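Local coordinates for protein lysyl oxidase (Pichia pastoris, PDB 1W7C) that is a copper- and topaquinone-dependent amine oxidase that probably oxidises primary amines, including the side-chain amine of peptidyl lysine, to aldehydes, at residues A[303-308]-A[446-451]; A[327-332]-A[679-684]; A[82-87]-A[97-102]. One frame throughout, in Å; residues are numbered along the deposited sequence.

Interaction 1: residues A[303-308]-A[446-451]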
loop_
_atom_site.group_PDB
_atom_site.type_symbol
_atom_site.label_atom_id
_atom_site.label_comp_id
_atom_site.label_asym_id
_atom_site.label_seq_id
_atom_site.Cartn_x
_atom_site.Cartn_y
_atom_site.Cartn_z
ATOM N N SER A 303 24.774 7.890 3.196
ATOM C CA SER A 303 24.464 7.657 4.605
ATOM C C SER A 303 23.269 8.515 5.030
ATOM O O SER A 303 23.143 9.687 4.679
ATOM C CB SER A 303 25.694 7.965 5.526
ATOM O OG SER A 303 25.930 9.332 5.654
ATOM N N TRP A 304 22.414 7.894 5.829
ATOM C CA TRP A 304 21.267 8.558 6.403
ATOM C C TRP A 304 20.816 7.807 7.644
ATOM O O TRP A 304 20.407 6.656 7.545
ATOM C CB TRP A 304 20.124 8.669 5.407
ATOM C CG TRP A 304 18.840 9.205 6.001
ATOM C CD1 TRP A 304 18.497 10.516 6.187
ATOM C CD2 TRP A 304 17.705 8.436 6.418
ATOM N NE1 TRP A 304 17.251 10.620 6.738
ATOM C CE2 TRP A 304 16.726 9.362 6.882
ATOM C CE3 TRP A 304 17.411 7.080 6.479
ATOM C CZ2 TRP A 304 15.496 8.949 7.400
ATOM C CZ3 TRP A 304 16.199 6.699 7.000
ATOM C CH2 TRP A 304 15.256 7.609 7.426
ATOM N N MET A 305 20.831 8.491 8.795
ATOM C CA MET A 305 20.217 7.949 10.018
ATOM C C MET A 305 20.571 6.481 10.249
ATOM O O MET A 305 19.711 5.674 10.568
ATOM C CB MET A 305 18.699 8.169 10.003
ATOM C CG MET A 305 18.325 9.613 9.812
ATOM S SD MET A 305 18.956 10.666 11.157
ATOM C CE MET A 305 19.068 12.194 10.284
ATOM N N ASP A 306 21.880 6.205 10.187
ATOM C CA ASP A 306 22.501 4.911 10.459
ATOM C C ASP A 306 22.399 3.896 9.325
ATOM O O ASP A 306 22.835 2.757 9.500
ATOM C CB ASP A 306 22.039 4.284 11.787
ATOM C CG ASP A 306 22.591 4.991 12.999
ATOM O OD1 ASP A 306 21.989 4.850 14.086
ATOM O OD2 ASP A 306 23.621 5.647 12.943
ATOM N N TRP A 307 21.794 4.280 8.200
ATOM C CA TRP A 307 21.853 3.486 6.977
ATOM C C TRP A 307 23.081 3.880 6.160
ATOM O O TRP A 307 23.489 5.041 6.150
ATOM C CB TRP A 307 20.636 3.734 6.111
ATOM C CG TRP A 307 19.342 3.198 6.613
ATOM C CD1 TRP A 307 18.419 3.852 7.345
ATOM C CD2 TRP A 307 18.768 1.934 6.305
ATOM N NE1 TRP A 307 17.292 3.089 7.521
ATOM C CE2 TRP A 307 17.480 1.892 6.883
ATOM C CE3 TRP A 307 19.205 0.809 5.597
ATOM C CZ2 TRP A 307 16.622 0.780 6.739
ATOM C CZ3 TRP A 307 18.383 -0.269 5.470
ATOM C CH2 TRP A 307 17.115 -0.292 6.059
ATOM N N GLY A 308 23.616 2.905 5.439
ATOM C CA GLY A 308 24.640 3.145 4.450
ATOM C C GLY A 308 24.451 2.202 3.271
ATOM O O GLY A 308 23.957 1.080 3.443
ATOM N N PHE A 446 13.601 4.241 2.870
ATOM C CA PHE A 446 14.254 3.744 4.065
ATOM C C PHE A 446 13.695 4.438 5.320
ATOM O O PHE A 446 13.523 5.644 5.303
ATOM C CB PHE A 446 15.777 4.009 4.016
ATOM C CG PHE A 446 16.488 3.350 2.827
ATOM C CD1 PHE A 446 16.438 3.918 1.560
ATOM C CD2 PHE A 446 17.230 2.212 2.999
ATOM C CE1 PHE A 446 17.105 3.354 0.494
ATOM C CE2 PHE A 446 17.875 1.629 1.928
ATOM C CZ PHE A 446 17.792 2.170 0.697
ATOM N N PHE A 447 13.414 3.641 6.348
ATOM C CA PHE A 447 12.764 4.120 7.579
ATOM C C PHE A 447 13.712 4.085 8.775
ATOM O O PHE A 447 14.708 3.330 8.795
ATOM C CB PHE A 447 11.564 3.246 7.881
ATOM C CG PHE A 447 10.428 3.345 6.867
ATOM C CD1 PHE A 447 9.307 4.118 7.134
ATOM C CD2 PHE A 447 10.489 2.651 5.660
ATOM C CE1 PHE A 447 8.254 4.160 6.232
ATOM C CE2 PHE A 447 9.449 2.694 4.770
ATOM C CZ PHE A 447 8.322 3.460 5.062
ATOM N N LEU A 448 13.373 4.828 9.821
ATOM C CA LEU A 448 14.269 4.996 10.979
ATOM C C LEU A 448 14.492 3.658 11.760
ATOM O O LEU A 448 15.495 3.572 12.476
ATOM C CB LEU A 448 13.724 6.037 11.926
ATOM C CG LEU A 448 13.800 7.466 11.438
ATOM C CD1 LEU A 448 13.109 8.393 12.463
ATOM C CD2 LEU A 448 15.234 7.958 11.221
ATOM N N ASP A 449 13.581 2.697 11.676
ATOM C CA ASP A 449 13.692 1.486 12.460
ATOM C C ASP A 449 14.552 0.403 11.797
ATOM O O ASP A 449 14.797 -0.630 12.430
ATOM C CB ASP A 449 12.317 0.874 12.698
ATOM C CG ASP A 449 11.684 0.375 11.425
ATOM O OD1 ASP A 449 11.277 -0.821 11.358
ATOM O OD2 ASP A 449 11.635 1.156 10.437
ATOM N N GLY A 450 14.911 0.582 10.518
ATOM C CA GLY A 450 15.577 -0.452 9.753
ATOM C C GLY A 450 14.704 -1.138 8.690
ATOM O O GLY A 450 15.129 -2.114 8.065
ATOM N N THR A 451 13.492 -0.602 8.453
ATOM C CA THR A 451 12.631 -1.126 7.374
ATOM C C THR A 451 12.976 -0.443 6.077
ATOM O O THR A 451 13.255 0.742 6.084
ATOM C CB THR A 451 11.161 -0.875 7.725
ATOM O OG1 THR A 451 10.811 -1.670 8.873
ATOM C CG2 THR A 451 10.168 -1.226 6.614
#

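Interaction 2: residues A[327-332]-A[679-684]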
loop_
_atom_site.group_PDB
_atom_site.type_symbol
_atom_site.label_atom_id
_atom_site.label_comp_id
_atom_site.label_asym_id
_atom_site.label_seq_id
_atom_site.Cartn_x
_atom_site.Cartn_y
_atom_site.Cartn_z
ATOM N N LYS A 327 22.764 0.442 11.165
ATOM C CA LYS A 327 23.469 0.432 12.454
ATOM C C LYS A 327 24.709 -0.449 12.417
ATOM O O LYS A 327 24.966 -1.240 13.333
ATOM C CB LYS A 327 22.501 0.096 13.597
ATOM C CG LYS A 327 21.477 1.202 13.804
ATOM C CD LYS A 327 20.621 0.998 15.047
ATOM C CE LYS A 327 19.770 2.245 15.316
ATOM N NZ LYS A 327 20.617 3.360 15.834
ATOM N N GLY A 328 25.463 -0.325 11.330
ATOM C CA GLY A 328 26.780 -0.949 11.227
ATOM C C GLY A 328 26.803 -2.409 10.814
ATOM O O GLY A 328 27.862 -3.010 10.799
ATOM N N GLU A 329 25.645 -2.980 10.486
ATOM C CA GLU A 329 25.587 -4.353 10.047
ATOM C C GLU A 329 24.961 -4.441 8.661
ATOM O O GLU A 329 23.912 -3.837 8.413
ATOM C CB GLU A 329 24.756 -5.217 11.018
ATOM C CG GLU A 329 25.289 -5.247 12.456
ATOM C CD GLU A 329 24.491 -6.204 13.327
ATOM O OE1 GLU A 329 23.494 -5.786 13.923
ATOM O OE2 GLU A 329 24.813 -7.410 13.368
ATOM N N ARG A 330 25.567 -5.219 7.765
ATOM C CA ARG A 330 24.974 -5.472 6.470
ATOM C C ARG A 330 23.708 -6.307 6.643
ATOM O O ARG A 330 23.742 -7.346 7.281
ATOM C CB ARG A 330 25.936 -6.262 5.588
ATOM C CG ARG A 330 25.416 -6.558 4.227
ATOM C CD ARG A 330 26.352 -7.415 3.363
ATOM N NE ARG A 330 27.646 -6.739 3.309
ATOM C CZ ARG A 330 28.758 -7.073 3.970
ATOM N NH1 ARG A 330 28.872 -8.225 4.605
ATOM N NH2 ARG A 330 29.787 -6.244 3.925
ATOM N N ILE A 331 22.625 -5.837 6.054
ATOM C CA ILE A 331 21.406 -6.629 5.917
ATOM C C ILE A 331 21.169 -7.158 4.505
ATOM O O ILE A 331 20.543 -8.193 4.360
ATOM C CB ILE A 331 20.171 -5.889 6.441
ATOM C CG1 ILE A 331 19.884 -4.603 5.685
ATOM C CG2 ILE A 331 20.262 -5.653 7.953
ATOM C CD1 ILE A 331 18.483 -4.114 5.841
ATOM N N VAL A 332 21.667 -6.447 3.492
ATOM C CA VAL A 332 21.450 -6.881 2.096
ATOM C C VAL A 332 22.766 -6.650 1.327
ATOM O O VAL A 332 23.257 -5.531 1.252
ATOM C CB VAL A 332 20.311 -6.063 1.409
ATOM C CG1 VAL A 332 20.231 -6.412 -0.090
ATOM C CG2 VAL A 332 18.990 -6.256 2.097
ATOM N N ASN A 679 12.514 -9.692 15.111
ATOM C CA ASN A 679 13.446 -10.240 16.099
ATOM C C ASN A 679 14.917 -10.005 15.761
ATOM O O ASN A 679 15.796 -10.671 16.266
ATOM C CB ASN A 679 13.140 -11.730 16.353
ATOM C CG ASN A 679 11.787 -11.926 16.948
ATOM O OD1 ASN A 679 11.282 -11.085 17.694
ATOM N ND2 ASN A 679 11.196 -13.069 16.653
ATOM N N TYR A 680 15.169 -9.021 14.904
ATOM C CA TYR A 680 16.508 -8.713 14.436
ATOM C C TYR A 680 17.290 -7.987 15.542
ATOM O O TYR A 680 18.511 -8.112 15.634
ATOM C CB TYR A 680 16.423 -7.848 13.172
ATOM C CG TYR A 680 17.764 -7.511 12.581
ATOM C CD1 TYR A 680 18.482 -8.458 11.883
ATOM C CD2 TYR A 680 18.309 -6.225 12.715
ATOM C CE1 TYR A 680 19.706 -8.169 11.353
ATOM C CE2 TYR A 680 19.513 -5.934 12.187
ATOM C CZ TYR A 680 20.217 -6.887 11.509
ATOM O OH TYR A 680 21.444 -6.540 11.020
ATOM N N PHE A 681 16.580 -7.214 16.354
ATOM C CA PHE A 681 17.065 -6.609 17.576
ATOM C C PHE A 681 16.282 -7.167 18.767
ATOM O O PHE A 681 15.360 -7.965 18.602
ATOM C CB PHE A 681 16.913 -5.088 17.495
ATOM C CG PHE A 681 17.645 -4.429 16.335
ATOM C CD1 PHE A 681 19.035 -4.420 16.255
ATOM C CD2 PHE A 681 16.929 -3.712 15.366
ATOM C CE1 PHE A 681 19.673 -3.791 15.212
ATOM C CE2 PHE A 681 17.588 -3.044 14.331
ATOM C CZ PHE A 681 18.947 -3.074 14.271
ATOM N N ASP A 682 16.590 -6.690 19.963
ATOM C CA ASP A 682 15.782 -6.948 21.131
ATOM C C ASP A 682 14.546 -6.050 21.228
ATOM O O ASP A 682 13.624 -6.350 21.984
ATOM C CB ASP A 682 16.618 -6.756 22.401
ATOM C CG ASP A 682 17.667 -7.810 22.594
ATOM O OD1 ASP A 682 17.635 -8.854 21.916
ATOM O OD2 ASP A 682 18.534 -7.645 23.487
ATOM N N SER A 683 14.548 -4.960 20.482
ATOM C CA SER A 683 13.509 -3.960 20.548
ATOM C C SER A 683 13.457 -3.186 19.226
ATOM O O SER A 683 14.326 -3.318 18.355
ATOM C CB SER A 683 13.777 -3.009 21.719
ATOM O OG SER A 683 15.017 -2.344 21.537
ATOM N N GLU A 684 12.453 -2.333 19.133
ATOM C CA GLU A 684 12.234 -1.476 17.972
ATOM C C GLU A 684 13.256 -0.319 18.010
ATOM O O GLU A 684 13.412 0.388 19.012
ATOM C CB GLU A 684 10.791 -1.010 18.030
ATOM C CG GLU A 684 10.300 -0.211 16.851
ATOM C CD GLU A 684 10.693 1.251 16.927
ATOM O OE1 GLU A 684 10.471 1.910 17.986
ATOM O OE2 GLU A 684 11.200 1.752 15.909
HETATM O O HOH W 1 21.783 -3.974 11.903
HETATM O O HOH W 2 22.827 -8.460 9.536
#

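Interaction 3: residues A[82-87]-A[97-102]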
loop_
_atom_site.group_PDB
_atom_site.type_symbol
_atom_site.label_atom_id
_atom_site.label_comp_id
_atom_site.label_asym_id
_atom_site.label_seq_id
_atom_site.Cartn_x
_atom_site.Cartn_y
_atom_site.Cartn_z
ATOM N N ASN A 82 37.134 -5.782 -14.269
ATOM C CA ASN A 82 36.911 -6.424 -15.552
ATOM C C ASN A 82 35.727 -5.768 -16.244
ATOM O O ASN A 82 34.798 -5.271 -15.580
ATOM C CB ASN A 82 36.562 -7.893 -15.341
ATOM C CG ASN A 82 37.725 -8.716 -14.834
ATOM O OD1 ASN A 82 38.831 -8.646 -15.359
ATOM N ND2 ASN A 82 37.468 -9.536 -13.818
ATOM N N ALA A 83 35.742 -5.830 -17.572
ATOM C CA ALA A 83 34.604 -5.462 -18.397
ATOM C C ALA A 83 33.937 -6.686 -19.020
ATOM O O ALA A 83 34.595 -7.601 -19.466
ATOM C CB ALA A 83 35.062 -4.515 -19.502
ATOM N N ARG A 84 32.620 -6.626 -19.078
ATOM C CA ARG A 84 31.799 -7.455 -19.975
ATOM C C ARG A 84 31.602 -6.628 -21.241
ATOM O O ARG A 84 31.221 -5.452 -21.179
ATOM C CB ARG A 84 30.440 -7.712 -19.347
ATOM C CG ARG A 84 29.405 -8.311 -20.306
ATOM C CD ARG A 84 28.041 -8.419 -19.711
ATOM N NE ARG A 84 27.054 -8.905 -20.651
ATOM C CZ ARG A 84 25.955 -8.267 -21.010
ATOM N NH1 ARG A 84 25.690 -7.033 -20.555
ATOM N NH2 ARG A 84 25.115 -8.871 -21.882
ATOM N N THR A 85 31.876 -7.243 -22.381
ATOM C CA THR A 85 31.575 -6.633 -23.688
ATOM C C THR A 85 30.728 -7.581 -24.496
ATOM O O THR A 85 30.760 -8.789 -24.316
ATOM C CB THR A 85 32.893 -6.300 -24.430
ATOM O OG1 THR A 85 33.558 -7.516 -24.832
ATOM C CG2 THR A 85 33.896 -5.572 -23.493
ATOM N N VAL A 86 29.889 -7.020 -25.338
ATOM C CA VAL A 86 29.102 -7.809 -26.269
ATOM C C VAL A 86 29.437 -7.247 -27.653
ATOM O O VAL A 86 29.280 -6.034 -27.905
ATOM C CB VAL A 86 27.589 -7.744 -25.976
ATOM C CG1 VAL A 86 26.829 -8.638 -26.935
ATOM C CG2 VAL A 86 27.306 -8.101 -24.491
ATOM N N VAL A 87 29.863 -8.158 -28.542
ATOM C CA VAL A 87 30.352 -7.823 -29.867
ATOM C C VAL A 87 29.574 -8.705 -30.846
ATOM O O VAL A 87 29.448 -9.919 -30.655
ATOM C CB VAL A 87 31.865 -8.085 -29.987
ATOM C CG1 VAL A 87 32.387 -7.774 -31.393
ATOM C CG2 VAL A 87 32.638 -7.306 -28.915
ATOM N N PHE A 97 26.197 -12.912 -31.840
ATOM C CA PHE A 97 26.725 -12.015 -30.825
ATOM C C PHE A 97 27.549 -12.844 -29.854
ATOM O O PHE A 97 27.167 -13.969 -29.533
ATOM C CB PHE A 97 25.580 -11.304 -30.066
ATOM C CG PHE A 97 24.706 -10.462 -30.937
ATOM C CD1 PHE A 97 23.719 -11.031 -31.732
ATOM C CD2 PHE A 97 24.909 -9.088 -31.003
ATOM C CE1 PHE A 97 22.960 -10.228 -32.564
ATOM C CE2 PHE A 97 24.125 -8.292 -31.790
ATOM C CZ PHE A 97 23.172 -8.865 -32.593
ATOM N N GLU A 98 28.665 -12.302 -29.375
ATOM C CA GLU A 98 29.426 -12.982 -28.358
ATOM C C GLU A 98 29.741 -12.051 -27.206
ATOM O O GLU A 98 30.116 -10.890 -27.399
ATOM C CB GLU A 98 30.698 -13.644 -28.903
ATOM C CG GLU A 98 31.301 -14.626 -27.870
ATOM C CD GLU A 98 32.366 -15.544 -28.412
ATOM O OE1 GLU A 98 32.941 -15.234 -29.474
ATOM O OE2 GLU A 98 32.675 -16.550 -27.714
ATOM N N GLU A 99 29.578 -12.587 -25.997
ATOM C CA GLU A 99 29.975 -11.898 -24.791
ATOM C C GLU A 99 31.429 -12.285 -24.511
ATOM O O GLU A 99 31.789 -13.486 -24.552
ATOM C CB GLU A 99 29.045 -12.317 -23.636
ATOM C CG GLU A 99 27.576 -12.110 -23.961
ATOM C CD GLU A 99 26.637 -12.308 -22.787
ATOM O OE1 GLU A 99 26.685 -11.463 -21.858
ATOM O OE2 GLU A 99 25.898 -13.298 -22.822
ATOM N N LEU A 100 32.232 -11.264 -24.230
ATOM C CA LEU A 100 33.645 -11.383 -23.994
ATOM C C LEU A 100 34.023 -10.616 -22.729
ATOM O O LEU A 100 33.551 -9.516 -22.502
ATOM C CB LEU A 100 34.441 -10.810 -25.188
ATOM C CG LEU A 100 34.132 -11.429 -26.563
ATOM C CD1 LEU A 100 34.824 -10.586 -27.624
ATOM C CD2 LEU A 100 34.540 -12.866 -26.667
ATOM N N LYS A 101 34.881 -11.235 -21.916
ATOM C CA LYS A 101 35.472 -10.603 -20.740
ATOM C C LYS A 101 36.776 -9.952 -21.147
ATOM O O LYS A 101 37.625 -10.601 -21.779
ATOM C CB LYS A 101 35.722 -11.645 -19.652
ATOM C CG LYS A 101 36.411 -11.114 -18.382
ATOM C CD LYS A 101 36.534 -12.242 -17.358
ATOM C CE LYS A 101 37.791 -12.155 -16.518
ATOM N NZ LYS A 101 37.701 -13.032 -15.304
ATOM N N VAL A 102 36.918 -8.675 -20.812
ATOM C CA VAL A 102 38.162 -7.933 -21.065
ATOM C C VAL A 102 38.697 -7.457 -19.735
ATOM O O VAL A 102 38.057 -6.683 -19.040
ATOM C CB VAL A 102 37.983 -6.737 -22.010
ATOM C CG1 VAL A 102 39.332 -6.082 -22.276
ATOM C CG2 VAL A 102 37.308 -7.166 -23.323
HETATM O O HOH W 3 39.343 -11.765 -13.267
#

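Interaction 1: residues A[303-308]-A[446-451]
The carbonyl oxygen F447 O is gripped by two N-H groups that reach it from opposite faces of its carbonyl plane. One is indole NE1 of W307, 2.9 Å from F447 O, with a fairly straight N-H...O angle of 161° and the oxygen lying in the plane of the indole. The other is G450 N, which closes the type I turn 447-450. A tryptophan at the end of one hairpin thus pins the turn of another: W304 to W307 form a type I' turn, the tight two-residue reversal of a beta hairpin.

W307 CZ2 lies 3.3 Å from G450 C, whereas F446 turns its edge to one face of the indole in a T-shaped pair; the centroids of the F446 ring and the six-membered ring of W307 are 4.9 Å apart, with planes at 74°. F446 CB adds a CH-pi contact over the five-membered ring of W307. W304, its CG trans to the backbone N (chi1 173°), carries CZ3 to 3.3 Å from F446 O and CH2 to 3.8 Å from L448 CD2. That same leucine methyl rests 3.7 Å from M305 CB, the two side chains lying alongside one another. Indole NE1 of W304 finds its acceptor in E403.

Both turns also face the second subunit, whose R275 donates through NH1 to M305 O and L448 O. Within the chain, the hairpin of strands 301-304 and 307-314 meets the loop between strands 440-446 and 452-458, while L427 and P425 of strand 418-433 lie against W304 and L448.

Interaction 2: residues A[327-332]-A[679-684]
I331 and Y680 approach across widely spaced backbones, their CA atoms 10.0 Å apart, so side chains and water fill the gap without any direct hydrogen bond. I331 sits in a classic beta bulge, where it and V332 both face I324 and the strand changes direction. The contact joins the start of strand 329-344 to the irregular loop after strand 670-678 in the copper amine oxidase enzyme domain, with I331 near the calcium-binding L498.

Y680 spans the gap because its CG stands trans to the backbone N (chi1 -178°), which extends the phenol toward the bulge. CG2 of I331 packs 3.4 Å from Y680 OH and 3.8 Å from Y680 CZ. E329 slides past the phenol in the opposite direction, its CB 3.6 Å from Y680 OH and its carboxylate turned 30° from the ring plane. The acid's main partner is R570, which forms a salt bridge with E329 OE1 and also donates to Y680 O, tying both segments together. Two waters lie at the phenol edge, in its plane: one, 2.7 Å from Y680 OH, also lies near E329 OE1, though that leg is uncertain; the other, 2.8 Å from Y680 OH, donates to R330 O at 2.7 Å.

Interaction 3: residues A[82-87]-A[97-102]
T85 and V102 meet methyl to methyl at the apolar centre, CG2 to CG2 at 3.8 Å in one of the two conformers of T85, their side chains crossing at about a right angle. On the same face A83 lies beside V102, and V87 brings CG2 to 4.1 Å from L100 CD1. V32 and L35 of helix 26-39 pack on this surface, and I113 touches L100 and V102. E98 puts a charge on this otherwise apolar face, bound by K126 and S125.

In the antiparallel ladder, A83 with V102, T85 with L100 and V87 with E98 are hydrogen-bonded pairs, each with two N-H...O bonds; R84 with K101 and V86 with E99 are the non-hydrogen-bonded pairs between them. L100 O takes a further bond: T85 N lies 2.8 Å away, and a chi1 of 69° tucks T85 OG1 back over its own backbone, within 3.1 Å of L100 O and above the carbonyl plane.

The opposite face is more polar. The extended chain of R84 meets E99 side-on, NE at 2.9 Å and NH2 at 3.0 Å from the single oxygen E99 OE1, which lies close to the guanidinium plane. Carboxylate and guanidinium are turned 77° apart, so this salt bridge is not the flat two-oxygen kind. V86 CG2 rests over one guanidinium face, toward its rim, E59 pairs with R84 NH1, and Y119 and N120 bond to the carboxylate of E99. At the outer end, in the conformer of K101 described, a water accepts from N82 ND2 at 3.0 Å and from K101 NZ at 2.9 Å, near a glycan sugar that touches N82.

Strands 82-89 and 96-103 form a hairpin in an alpha+beta pattern: an antiparallel sheet with helix 26-39 against one face, consistent with the N2 domain of copper amine oxidases.

How the interactions relate
Interactions 1 and 2 are neighbours in the enzyme domain and touch directly: D306 OD1 forms a salt bridge with K327 NZ, and W307 packs on I331. Their elements are linked too: strand 307-314 pairs with 318-326, which pairs with 329-344, and strand 452-458 pairs with 670-678. Both meet the second subunit. Interaction 1 is fully buried and relies on aromatic wedging around one carbonyl, whereas interaction 2 is only partly buried and uses water where the backbones stand apart. Interaction 3 lies in the N2 domain, about 20 Å from interaction 2 between nearest atoms. It is buried too, but regular backbone pairing unites its strands, and no other chain touches it.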